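Local coordinates for S-M checkpoint control protein rad4 (PDB 4BMD) that acts in DNA replication and in the checkpoint coupling S phase to mitosis, engaging phosphorylated Crb2 through another BRCT pair than the third and fourth domains modelled here, at residues F59-N73 with I89-P101. Residues are numbered along the deposited sequence; the frame is centred on the assembly and turned at random.
Sequences FPVDELPIFSFPTVN and IDEHALAKPFFRP
Asn73 meets the turn around 93-95 with both its backbone and its amide. Its N donates to Ala95 O at 2.8 Å, while ND2 donates a hydrogen bond to Leu94 O, 2.6 Å away and only 1° out of the amide plane. Both donors stand above the planes of the carbonyls they reach. The amide gets there because CG sits between the backbone N and the carbonyl carbon (chi1 60°). Lys96 O is also near ND2, but the angle is too poor for a bond. OD1 turns to the start of helix 74-82, where it weakly accepts from the backbone N of Trp75 and Trp76 as N-cap. Replacing Asn73 with an alanine is likely to leave Leu94 O without this donor and the first turn of that helix without its side-chain cap.

At the other end, Val61 N donates to Phe99 O at 3.0 Å, almost straight (168° at the hydrogen), and Pro60 CA adds a CA-H...O contact to the same oxygen. Between the two bonded ends, the Pro97 ring makes apolar contact with Leu64 CD1 (3.7 Å from Pro97 CB), Val61 CG2 and Thr71 CG2. One residue before Asn73, Val72 CG1 meets Ile89 CG2 crosswise at 3.7 Å.

The loop between helix 74-82 and helix 104-107 thus runs past strand 71-73, an outer strand of the parallel BRCT 3 sheet that pairs with strand 52-55, while Leu94 and Phe98 turn to helices 119-131 and 177-185 of BRCT 4.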
loop_
_atom_site.group_PDB
_atom_site.type_symbol
_atom_site.label_atom_id
_atom_site.label_comp_id
_atom_site.label_asym_id
_atom_site.label_seq_id
_atom_site.Cartn_x
_atom_site.Cartn_y
_atom_site.Cartn_z
ATOM N N PHE A 59 -8.466 7.364 1.983
ATOM C CA PHE A 59 -9.706 7.843 1.383
ATOM C C PHE A 59 -10.390 6.726 0.599
ATOM O O PHE A 59 -9.772 6.099 -0.261
ATOM C CB PHE A 59 -9.428 9.038 0.468
ATOM C CG PHE A 59 -10.626 9.916 0.233
ATOM C CD1 PHE A 59 -11.593 9.563 -0.693
ATOM C CD2 PHE A 59 -10.781 11.100 0.939
ATOM C CE1 PHE A 59 -12.695 10.370 -0.910
ATOM C CE2 PHE A 59 -11.880 11.911 0.727
ATOM C CZ PHE A 59 -12.839 11.546 -0.199
ATOM N N PRO A 60 -11.675 6.475 0.899
ATOM C CA PRO A 60 -12.464 5.429 0.238
ATOM C C PRO A 60 -12.564 5.652 -1.269
ATOM O O PRO A 60 -12.984 6.723 -1.705
ATOM C CB PRO A 60 -13.846 5.574 0.882
ATOM C CG PRO A 60 -13.587 6.230 2.192
ATOM C CD PRO A 60 -12.445 7.167 1.945
ATOM N N VAL A 61 -12.181 4.642 -2.044
ATOM C CA VAL A 61 -12.193 4.724 -3.502
ATOM C C VAL A 61 -13.583 5.060 -4.034
ATOM O O VAL A 61 -13.732 5.868 -4.951
ATOM C CB VAL A 61 -11.722 3.399 -4.134
ATOM C CG1 VAL A 61 -11.743 3.489 -5.652
ATOM C CG2 VAL A 61 -10.331 3.040 -3.637
ATOM N N ASP A 62 -14.596 4.443 -3.438
ATOM C CA ASP A 62 -15.978 4.610 -3.875
ATOM C C ASP A 62 -16.499 6.039 -3.702
ATOM O O ASP A 62 -17.453 6.439 -4.370
ATOM C CB ASP A 62 -16.880 3.619 -3.136
ATOM C CG ASP A 62 -16.438 3.385 -1.704
ATOM O OD1 ASP A 62 -15.538 2.543 -1.489
ATOM O OD2 ASP A 62 -16.987 4.043 -0.793
ATOM N N GLU A 63 -15.873 6.802 -2.813
ATOM C CA GLU A 63 -16.294 8.176 -2.559
ATOM C C GLU A 63 -15.533 9.183 -3.419
ATOM O O GLU A 63 -15.794 10.383 -3.356
ATOM C CB GLU A 63 -16.127 8.528 -1.080
ATOM C CG GLU A 63 -17.020 7.734 -0.144
ATOM C CD GLU A 63 -16.878 8.169 1.302
ATOM O OE1 GLU A 63 -16.179 9.174 1.557
ATOM O OE2 GLU A 63 -17.464 7.507 2.185
ATOM N N LEU A 64 -14.592 8.691 -4.218
ATOM C CA LEU A 64 -13.786 9.561 -5.066
ATOM C C LEU A 64 -14.561 10.059 -6.279
ATOM O O LEU A 64 -15.261 9.290 -6.936
ATOM C CB LEU A 64 -12.515 8.845 -5.526
ATOM C CG LEU A 64 -11.367 8.758 -4.522
ATOM C CD1 LEU A 64 -10.202 7.989 -5.121
ATOM C CD2 LEU A 64 -10.932 10.150 -4.101
ATOM N N PRO A 65 -14.430 11.358 -6.585
ATOM C CA PRO A 65 -15.012 11.926 -7.803
ATOM C C PRO A 65 -14.243 11.466 -9.034
ATOM O O PRO A 65 -13.241 10.764 -8.905
ATOM C CB PRO A 65 -14.828 13.432 -7.605
ATOM C CG PRO A 65 -13.646 13.547 -6.713
ATOM C CD PRO A 65 -13.735 12.376 -5.778
ATOM N N ILE A 66 -14.710 11.859 -10.212
ATOM C CA ILE A 66 -14.032 11.506 -11.452
ATOM C C ILE A 66 -12.910 12.495 -11.742
ATOM O O ILE A 66 -13.119 13.708 -11.730
ATOM C CB ILE A 66 -15.008 11.483 -12.642
ATOM C CG1 ILE A 66 -16.213 10.593 -12.328
ATOM C CG2 ILE A 66 -14.300 11.012 -13.903
ATOM C CD1 ILE A 66 -17.261 10.573 -13.422
ATOM N N PHE A 67 -11.715 11.974 -11.995
ATOM C CA PHE A 67 -10.575 12.816 -12.329
ATOM C C PHE A 67 -10.090 12.548 -13.749
ATOM O O PHE A 67 -9.858 11.401 -14.130
ATOM C CB PHE A 67 -9.424 12.598 -11.342
ATOM C CG PHE A 67 -9.698 13.121 -9.960
ATOM C CD1 PHE A 67 -9.622 14.476 -9.690
ATOM C CD2 PHE A 67 -10.019 12.255 -8.928
ATOM C CE1 PHE A 67 -9.870 14.961 -8.419
ATOM C CE2 PHE A 67 -10.266 12.732 -7.655
ATOM C CZ PHE A 67 -10.192 14.086 -7.401
ATOM N N SER A 68 -9.938 13.614 -14.528
ATOM C CA SER A 68 -9.419 13.498 -15.884
ATOM C C SER A 68 -7.898 13.613 -15.876
ATOM O O SER A 68 -7.295 14.103 -16.830
ATOM C CB SER A 68 -10.032 14.569 -16.787
ATOM O OG SER A 68 -11.444 14.444 -16.834
ATOM N N PHE A 69 -7.291 13.156 -14.786
ATOM C CA PHE A 69 -5.849 13.207 -14.605
ATOM C C PHE A 69 -5.389 11.897 -13.983
ATOM O O PHE A 69 -6.185 11.202 -13.350
ATOM C CB PHE A 69 -5.478 14.367 -13.680
ATOM C CG PHE A 69 -6.012 15.696 -14.127
ATOM C CD1 PHE A 69 -5.280 16.498 -14.983
ATOM C CD2 PHE A 69 -7.247 16.145 -13.687
ATOM C CE1 PHE A 69 -5.768 17.719 -15.397
ATOM C CE2 PHE A 69 -7.742 17.369 -14.098
ATOM C CZ PHE A 69 -7.001 18.157 -14.953
ATOM N N PRO A 70 -4.107 11.545 -14.166
ATOM C CA PRO A 70 -3.578 10.369 -13.468
ATOM C C PRO A 70 -3.671 10.560 -11.958
ATOM O O PRO A 70 -3.205 11.569 -11.427
ATOM C CB PRO A 70 -2.114 10.310 -13.922
ATOM C CG PRO A 70 -1.817 11.656 -14.485
ATOM C CD PRO A 70 -3.103 12.162 -15.048
ATOM N N THR A 71 -4.283 9.595 -11.281
ATOM C CA THR A 71 -4.564 9.715 -9.859
ATOM C C THR A 71 -3.715 8.758 -9.030
ATOM O O THR A 71 -3.663 7.561 -9.306
ATOM C CB THR A 71 -6.054 9.451 -9.573
ATOM O OG1 THR A 71 -6.852 10.424 -10.257
ATOM C CG2 THR A 71 -6.336 9.530 -8.085
ATOM N N VAL A 72 -3.045 9.301 -8.020
ATOM C CA VAL A 72 -2.221 8.504 -7.118
ATOM C C VAL A 72 -2.482 8.920 -5.676
ATOM O O VAL A 72 -3.118 9.944 -5.427
ATOM C CB VAL A 72 -0.720 8.701 -7.408
ATOM C CG1 VAL A 72 -0.380 8.263 -8.824
ATOM C CG2 VAL A 72 -0.325 10.152 -7.186
ATOM N N ASN A 73 -1.999 8.126 -4.725
ATOM C CA ASN A 73 -2.028 8.544 -3.327
ATOM C C ASN A 73 -0.681 9.110 -2.890
ATOM O O ASN A 73 0.274 9.106 -3.668
ATOM C CB ASN A 73 -2.511 7.421 -2.394
ATOM C CG ASN A 73 -1.628 6.187 -2.436
ATOM O OD1 ASN A 73 -0.415 6.270 -2.632
ATOM N ND2 ASN A 73 -2.241 5.025 -2.241
ATOM N N ILE A 89 2.054 5.298 -12.680
ATOM C CA ILE A 89 0.970 5.290 -11.704
ATOM C C ILE A 89 0.462 3.882 -11.404
ATOM O O ILE A 89 -0.220 3.666 -10.405
ATOM C CB ILE A 89 -0.213 6.181 -12.145
ATOM C CG1 ILE A 89 -0.907 5.590 -13.373
ATOM C CG2 ILE A 89 0.260 7.602 -12.418
ATOM C CD1 ILE A 89 -2.124 6.371 -13.817
ATOM N N ASP A 90 0.806 2.924 -12.259
ATOM C CA ASP A 90 0.318 1.557 -12.099
ATOM C C ASP A 90 1.405 0.575 -11.664
ATOM O O ASP A 90 1.155 -0.626 -11.550
ATOM C CB ASP A 90 -0.339 1.072 -13.394
ATOM C CG ASP A 90 -1.579 1.866 -13.751
ATOM O OD1 ASP A 90 -2.292 2.304 -12.826
ATOM O OD2 ASP A 90 -1.841 2.053 -14.959
ATOM N N GLU A 91 2.606 1.085 -11.412
ATOM C CA GLU A 91 3.735 0.227 -11.061
ATOM C C GLU A 91 3.576 -0.449 -9.699
ATOM O O GLU A 91 4.134 -1.521 -9.466
ATOM C CB GLU A 91 5.051 1.006 -11.120
ATOM C CG GLU A 91 5.406 1.508 -12.511
ATOM C CD GLU A 91 6.833 2.011 -12.602
ATOM O OE1 GLU A 91 7.654 1.636 -11.739
ATOM O OE2 GLU A 91 7.135 2.783 -13.536
ATOM N N HIS A 92 2.818 0.175 -8.802
ATOM C CA HIS A 92 2.570 -0.414 -7.490
ATOM C C HIS A 92 1.133 -0.191 -7.021
ATOM O O HIS A 92 0.617 0.927 -7.071
ATOM C CB HIS A 92 3.560 0.117 -6.452
ATOM C CG HIS A 92 3.711 -0.772 -5.258
ATOM N ND1 HIS A 92 2.798 -0.797 -4.226
ATOM C CD2 HIS A 92 4.665 -1.678 -4.937
ATOM C CE1 HIS A 92 3.186 -1.677 -3.320
ATOM N NE2 HIS A 92 4.316 -2.225 -3.728
ATOM N N ALA A 93 0.501 -1.264 -6.555
ATOM C CA ALA A 93 -0.911 -1.241 -6.188
ATOM C C ALA A 93 -1.224 -0.324 -5.006
ATOM O O ALA A 93 -2.347 0.159 -4.869
ATOM C CB ALA A 93 -1.402 -2.655 -5.904
ATOM N N LEU A 94 -0.232 -0.090 -4.153
ATOM C CA LEU A 94 -0.433 0.735 -2.966
ATOM C C LEU A 94 -0.234 2.222 -3.254
ATOM O O LEU A 94 -0.531 3.069 -2.413
ATOM C CB LEU A 94 0.495 0.288 -1.833
ATOM C CG LEU A 94 0.250 -1.113 -1.267
ATOM C CD1 LEU A 94 1.250 -1.434 -0.169
ATOM C CD2 LEU A 94 -1.173 -1.243 -0.750
ATOM N N ALA A 95 0.268 2.535 -4.444
ATOM C CA ALA A 95 0.514 3.921 -4.826
ATOM C C ALA A 95 -0.737 4.557 -5.429
ATOM O O ALA A 95 -0.770 5.756 -5.699
ATOM C CB ALA A 95 1.682 4.006 -5.797
ATOM N N LYS A 96 -1.759 3.736 -5.641
ATOM C CA LYS A 96 -3.046 4.210 -6.135
ATOM C C LYS A 96 -4.076 4.113 -5.019
ATOM O O LYS A 96 -3.858 3.399 -4.041
ATOM C CB LYS A 96 -3.501 3.364 -7.324
ATOM C CG LYS A 96 -2.759 3.646 -8.611
ATOM C CD LYS A 96 -3.277 2.772 -9.742
ATOM C CE LYS A 96 -3.095 1.294 -9.430
ATOM N NZ LYS A 96 -1.660 0.938 -9.239
ATOM N N PRO A 97 -5.198 4.844 -5.152
ATOM C CA PRO A 97 -6.303 4.669 -4.207
ATOM C C PRO A 97 -6.757 3.216 -4.195
ATOM O O PRO A 97 -7.045 2.657 -5.255
ATOM C CB PRO A 97 -7.400 5.559 -4.793
ATOM C CG PRO A 97 -6.661 6.622 -5.521
ATOM C CD PRO A 97 -5.448 5.947 -6.097
ATOM N N PHE A 98 -6.805 2.610 -3.013
ATOM C CA PHE A 98 -7.113 1.190 -2.901
ATOM C C PHE A 98 -8.121 0.896 -1.802
ATOM O O PHE A 98 -8.793 -0.135 -1.829
ATOM C CB PHE A 98 -5.832 0.387 -2.649
ATOM C CG PHE A 98 -5.116 0.766 -1.379
ATOM C CD1 PHE A 98 -5.474 0.198 -0.165
ATOM C CD2 PHE A 98 -4.078 1.682 -1.402
ATOM C CE1 PHE A 98 -4.818 0.547 1.001
ATOM C CE2 PHE A 98 -3.416 2.032 -0.239
ATOM C CZ PHE A 98 -3.788 1.464 0.963
ATOM N N PHE A 99 -8.217 1.796 -0.829
ATOM C CA PHE A 99 -9.027 1.533 0.355
ATOM C C PHE A 99 -10.527 1.452 0.086
ATOM O O PHE A 99 -11.127 2.367 -0.474
ATOM C CB PHE A 99 -8.757 2.560 1.455
ATOM C CG PHE A 99 -9.622 2.375 2.667
ATOM C CD1 PHE A 99 -9.429 1.295 3.513
ATOM C CD2 PHE A 99 -10.637 3.272 2.956
ATOM C CE1 PHE A 99 -10.227 1.115 4.625
ATOM C CE2 PHE A 99 -11.438 3.096 4.068
ATOM C CZ PHE A 99 -11.231 2.017 4.904
ATOM N N ARG A 100 -11.115 0.334 0.498
ATOM C CA ARG A 100 -12.554 0.131 0.400
ATOM C C ARG A 100 -13.096 -0.375 1.733
ATOM O O ARG A 100 -12.716 -1.451 2.193
ATOM C CB ARG A 100 -12.884 -0.864 -0.715
ATOM C CG ARG A 100 -12.617 -0.346 -2.118
ATOM C CD ARG A 100 -12.948 -1.400 -3.163
ATOM N NE ARG A 100 -12.875 -0.873 -4.523
ATOM C CZ ARG A 100 -11.770 -0.860 -5.262
ATOM N NH1 ARG A 100 -10.637 -1.342 -4.772
ATOM N NH2 ARG A 100 -11.796 -0.362 -6.489
ATOM N N PRO A 101 -13.989 0.407 2.359
ATOM C CA PRO A 101 -14.584 0.064 3.658
ATOM C C PRO A 101 -15.308 -1.282 3.660
ATOM O O PRO A 101 -15.504 -1.865 4.726
ATOM C CB PRO A 101 -15.584 1.200 3.891
ATOM C CG PRO A 101 -15.029 2.347 3.119
ATOM C CD PRO A 101 -14.422 1.736 1.891
#